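Local coordinates for protein phosphoglycerol transferase GacH (Streptococcus pyogenes MGAS5005, PDB 6DGM) that probably transfers sn-glycerol-1-phosphate onto a streptococcal rhamnose polysaccharide, through a manganese-binding domain of the alkaline phosphatase clan, at residues T98-Y103 with Y363-G368; K159-S164 with L190-P195. All coordinates share one frame; numbering follows the deposited sequence.

Interaction 1: residues T98-Y103 with Y363-G368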
# COMPACT_ATOMS: atom_id res chain seq x y z
N THR A 98 -4.27 -7.90 0.02
CA THR A 98 -4.85 -8.97 0.82
C THR A 98 -5.09 -8.59 2.27
O THR A 98 -5.96 -9.18 2.93
CB THR A 98 -3.92 -10.20 0.83
OG1 THR A 98 -2.69 -9.88 1.50
CG2 THR A 98 -3.63 -10.70 -0.58
N SER A 99 -4.31 -7.64 2.79
CA SER A 99 -4.27 -7.27 4.20
C SER A 99 -3.66 -8.34 5.09
O SER A 99 -3.82 -8.30 6.31
CB SER A 99 -5.65 -6.85 4.73
OG SER A 99 -6.20 -5.77 3.98
N LEU A 100 -2.98 -9.32 4.52
CA LEU A 100 -2.30 -10.33 5.33
C LEU A 100 -0.85 -9.88 5.58
O LEU A 100 -0.10 -9.69 4.61
CB LEU A 100 -2.30 -11.66 4.59
CG LEU A 100 -3.69 -12.25 4.32
CD1 LEU A 100 -3.61 -13.50 3.47
CD2 LEU A 100 -4.44 -12.55 5.63
N PRO A 101 -0.44 -9.68 6.83
CA PRO A 101 0.90 -9.11 7.05
C PRO A 101 2.03 -10.09 6.79
O PRO A 101 2.02 -11.25 7.20
CB PRO A 101 0.88 -8.68 8.53
CG PRO A 101 -0.20 -9.52 9.15
CD PRO A 101 -1.21 -9.78 8.08
N PHE A 102 3.07 -9.56 6.13
CA PHE A 102 4.29 -10.31 5.90
C PHE A 102 4.91 -10.79 7.20
O PHE A 102 5.48 -11.88 7.26
CB PHE A 102 5.26 -9.39 5.15
CG PHE A 102 6.39 -10.08 4.44
CD1 PHE A 102 6.51 -11.46 4.39
CD2 PHE A 102 7.33 -9.32 3.77
CE1 PHE A 102 7.55 -12.06 3.70
CE2 PHE A 102 8.37 -9.91 3.08
CZ PHE A 102 8.48 -11.28 3.05
N TYR A 103 4.78 -9.99 8.27
CA TYR A 103 5.43 -10.34 9.52
C TYR A 103 4.86 -11.60 10.16
O TYR A 103 5.49 -12.13 11.08
CB TYR A 103 5.40 -9.16 10.51
CG TYR A 103 4.06 -8.64 10.93
CD1 TYR A 103 3.19 -9.41 11.71
CD2 TYR A 103 3.66 -7.34 10.60
CE1 TYR A 103 1.96 -8.93 12.09
CE2 TYR A 103 2.45 -6.85 11.00
CZ TYR A 103 1.59 -7.65 11.75
OH TYR A 103 0.36 -7.18 12.15
N TYR A 363 -3.39 -18.36 8.24
CA TYR A 363 -2.99 -19.73 7.96
C TYR A 363 -4.08 -20.45 7.18
O TYR A 363 -3.80 -21.11 6.17
CB TYR A 363 -2.66 -20.44 9.27
CG TYR A 363 -2.12 -21.83 9.09
CD1 TYR A 363 -0.78 -22.04 8.83
CD2 TYR A 363 -2.95 -22.94 9.17
CE1 TYR A 363 -0.28 -23.31 8.66
CE2 TYR A 363 -2.46 -24.21 9.00
CZ TYR A 363 -1.13 -24.39 8.74
OH TYR A 363 -0.66 -25.67 8.57
N ASP A 364 -5.33 -20.29 7.60
CA ASP A 364 -6.41 -21.05 6.99
C ASP A 364 -6.49 -20.80 5.49
O ASP A 364 -6.76 -21.72 4.71
CB ASP A 364 -7.75 -20.69 7.63
CG ASP A 364 -8.85 -21.62 7.18
OD1 ASP A 364 -8.77 -22.81 7.57
OD2 ASP A 364 -9.76 -21.18 6.42
N VAL A 365 -6.29 -19.54 5.06
CA VAL A 365 -6.47 -19.17 3.67
C VAL A 365 -5.20 -19.33 2.83
O VAL A 365 -5.26 -19.15 1.61
CB VAL A 365 -6.98 -17.72 3.53
CG1 VAL A 365 -8.26 -17.51 4.35
CG2 VAL A 365 -5.92 -16.70 3.92
N THR A 366 -4.06 -19.67 3.44
CA THR A 366 -2.84 -19.83 2.67
C THR A 366 -2.49 -21.30 2.56
O THR A 366 -2.83 -21.96 1.56
CB THR A 366 -1.69 -18.98 3.23
OG1 THR A 366 -1.50 -19.24 4.62
CG2 THR A 366 -1.97 -17.49 3.04
N ILE A 367 -1.85 -21.86 3.57
CA ILE A 367 -1.42 -23.25 3.51
C ILE A 367 -2.23 -24.16 4.42
O ILE A 367 -1.93 -25.37 4.50
CB ILE A 367 0.10 -23.38 3.75
CG1 ILE A 367 0.45 -22.89 5.15
CG2 ILE A 367 0.85 -22.53 2.68
CD1 ILE A 367 1.85 -23.29 5.58
N GLY A 368 -3.27 -23.64 5.06
CA GLY A 368 -4.12 -24.44 5.93
C GLY A 368 -5.23 -25.17 5.20
O GLY A 368 -5.17 -25.42 3.99

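Interaction 2: residues K159-S164 with L190-P195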
# COMPACT_ATOMS: atom_id res chain seq x y z
N LYS A 159 -7.61 -5.11 -17.06
CA LYS A 159 -6.52 -4.42 -17.72
C LYS A 159 -5.30 -4.43 -16.81
O LYS A 159 -5.42 -4.34 -15.59
CB LYS A 159 -6.86 -2.96 -18.02
CG LYS A 159 -7.87 -2.79 -19.14
CD LYS A 159 -7.98 -1.32 -19.56
CE LYS A 159 -8.97 -1.15 -20.71
NZ LYS A 159 -9.04 0.27 -21.11
N PHE A 160 -4.14 -4.53 -17.43
CA PHE A 160 -2.86 -4.38 -16.73
C PHE A 160 -1.96 -3.60 -17.70
O PHE A 160 -1.33 -4.18 -18.58
CB PHE A 160 -2.27 -5.73 -16.34
CG PHE A 160 -1.00 -5.66 -15.54
CD1 PHE A 160 -0.41 -4.46 -15.18
CD2 PHE A 160 -0.38 -6.83 -15.15
CE1 PHE A 160 0.78 -4.43 -14.45
CE2 PHE A 160 0.82 -6.81 -14.44
CZ PHE A 160 1.39 -5.61 -14.08
N LEU A 161 -1.95 -2.28 -17.54
CA LEU A 161 -1.07 -1.44 -18.35
C LEU A 161 0.36 -1.69 -17.92
O LEU A 161 0.68 -1.62 -16.73
CB LEU A 161 -1.39 0.04 -18.17
CG LEU A 161 -2.61 0.58 -18.93
CD1 LEU A 161 -3.91 0.03 -18.35
CD2 LEU A 161 -2.59 2.11 -18.89
N ALA A 162 1.21 -1.97 -18.90
CA ALA A 162 2.62 -2.24 -18.64
C ALA A 162 3.43 -1.80 -19.85
O ALA A 162 2.91 -1.68 -20.96
CB ALA A 162 2.86 -3.73 -18.36
N LEU A 163 4.74 -1.57 -19.64
CA LEU A 163 5.58 -1.24 -20.78
C LEU A 163 5.75 -2.44 -21.71
O LEU A 163 5.97 -2.27 -22.91
CB LEU A 163 6.95 -0.75 -20.33
CG LEU A 163 7.05 0.69 -19.82
CD1 LEU A 163 8.53 1.06 -19.65
CD2 LEU A 163 6.35 1.67 -20.73
N SER A 164 5.70 -3.65 -21.16
CA SER A 164 5.76 -4.85 -21.98
C SER A 164 5.06 -5.98 -21.25
O SER A 164 4.84 -5.94 -20.04
CB SER A 164 7.21 -5.26 -22.29
OG SER A 164 7.94 -5.64 -21.13
N LEU A 190 -5.98 9.06 -15.02
CA LEU A 190 -7.07 10.00 -15.29
C LEU A 190 -7.83 9.65 -16.56
O LEU A 190 -9.05 9.78 -16.62
CB LEU A 190 -6.52 11.42 -15.36
CG LEU A 190 -6.01 12.00 -14.04
CD1 LEU A 190 -5.30 13.34 -14.28
CD2 LEU A 190 -7.11 12.16 -13.01
N SER A 191 -7.11 9.21 -17.61
CA SER A 191 -7.77 8.88 -18.87
C SER A 191 -8.63 7.62 -18.78
O SER A 191 -9.47 7.40 -19.65
CB SER A 191 -6.72 8.70 -19.97
OG SER A 191 -5.99 7.51 -19.76
N LEU A 192 -8.43 6.79 -17.76
CA LEU A 192 -9.20 5.57 -17.62
C LEU A 192 -10.33 5.70 -16.60
O LEU A 192 -11.21 4.82 -16.56
CB LEU A 192 -8.30 4.41 -17.20
CG LEU A 192 -7.26 3.98 -18.23
CD1 LEU A 192 -6.28 2.96 -17.62
CD2 LEU A 192 -7.93 3.40 -19.44
N ILE A 193 -10.35 6.77 -15.80
CA ILE A 193 -11.42 6.94 -14.83
C ILE A 193 -12.73 7.17 -15.57
O ILE A 193 -12.84 8.03 -16.45
CB ILE A 193 -11.12 8.08 -13.85
CG1 ILE A 193 -9.97 7.65 -12.92
CG2 ILE A 193 -12.37 8.42 -13.02
CD1 ILE A 193 -9.43 8.76 -12.04
N ASN A 194 -13.74 6.39 -15.19
CA ASN A 194 -15.06 6.40 -15.82
C ASN A 194 -16.04 6.70 -14.71
O ASN A 194 -16.33 5.80 -13.89
CB ASN A 194 -15.36 5.05 -16.46
CG ASN A 194 -16.73 5.02 -17.13
OD1 ASN A 194 -17.55 5.92 -16.95
ND2 ASN A 194 -16.99 3.97 -17.89
N PRO A 195 -16.55 7.93 -14.62
CA PRO A 195 -17.46 8.29 -13.52
C PRO A 195 -18.74 7.48 -13.46
O PRO A 195 -19.44 7.54 -12.44
CB PRO A 195 -17.77 9.78 -13.77
CG PRO A 195 -16.77 10.25 -14.76
CD PRO A 195 -16.29 9.06 -15.53

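Interaction 1: residues T98-Y103 with Y363-G368
One methyl group, CD1 of Leu-100, makes all the close contact between the loop 98-103 and the end of helix 349-365, two parts of the chain some 260 residues apart. It meets CG2 of Val-365 at 4.0 Å and, slightly farther off, CG2 of Thr-366 at 4.3 Å, so one branch tip faces two neighbouring methyls and no hydrogen bond joins the segments. Leu-100 reaches this far because CD1 is anti to CA (chi2 174°), which stretches the side chain away from its own backbone. On the helix side, Thr-366 is divided by function: its OG1 hydrogen-bonds to Gln-362 O, while its CG2 serves the apolar contact. The turn that ends the helix is tied together at Tyr-363 O, which accepts from Thr-366 N and, at 2.8 Å, from Gly-368 N.

The loop has hydrogen bonds of its own. Leu-100 N donates to Thr-98 OG1 at 3.1 Å in a nearly straight bond (168°), and that hydroxyl is also bonded to Phe-94 O. Beyond it, CB of Pro-101 lies over the centre of the Tyr-103 ring. The polar link that accompanies the methyl contact comes from the last turn of helix 349-365, where Gln-362 NE2 hydrogen-bonds to Pro-101 O; Met-120 and Tyr-329 also pack on Leu-100. The buried leucine thus illustrates how a small contact, 77 Å² in all, can sit within a larger interface between helix 349-365 and the loop that follows helix 89-98. Locally, the signature is an ST turn at the C-terminal end of helix 89-98, with Ser-99 leaving helical geometry at positive phi.

Interaction 2: residues K159-S164 with L190-P195
Leu-192 meets Leu-161 and Lys-159 where a beta-alpha-beta crossover of the alkaline phosphatase-type fold packs its helix on the sheet: strand 159-162 leads through helix 182-192 to the parallel strand 200-204, with strand 135-139 lying between the two strands.

The apolar part is a meeting of two leucines, tip to tip. Strand alternation sends Leu-161, like Lys-159, toward the helix. CD1 of Leu-192 lies 3.8 Å from CD1 of Leu-161 and 4.0 Å from its CD2, so one methyl faces the fork of the opposing side chain. Ile-136 and Phe-201, on the two neighbouring strands, also touch Leu-192 and carry the same apolar layer inward across the sheet.

Hydrogen bonds hold both sides in place. Through their backbones, Lys-159 and Leu-161 pair with Ala-137, and Leu-161 also with His-139, a residue of the sn-glycerol-1-phosphate pocket. Past the helix, Gln-199 holds the chain through its side-chain amide, bonding to Leu-192 O and Asn-194 N.

The remaining contact is van der Waals and involves a charged group. Lys-159 runs out straight beyond CG, chi2 to chi4 all close to 180°, and crosses the leucine at a slant until NZ stands 3.7 Å from CD2 of Leu-192.

Interactions 1 and 2 lie in separate parts of one alpha/beta domain, their centres 29 Å apart and their nearest atoms about 15 Å apart. In chain order, 98-103 comes first, both segments of interaction 2 follow, and 363-368 comes last. Interaction 2 packs a helix against 159-162, one outermost strand of the eight-stranded sheet. Interaction 1 belongs to the other side of the fold, where the loop 98-103 also touches 308-310, the opposite outermost strand. Between these margins lies the manganese and glycerol phosphate site, which neither contact reaches directly: one contact packs a helix on the sheet, the other sets a loop against a helix end, in what is probably the catalytic domain.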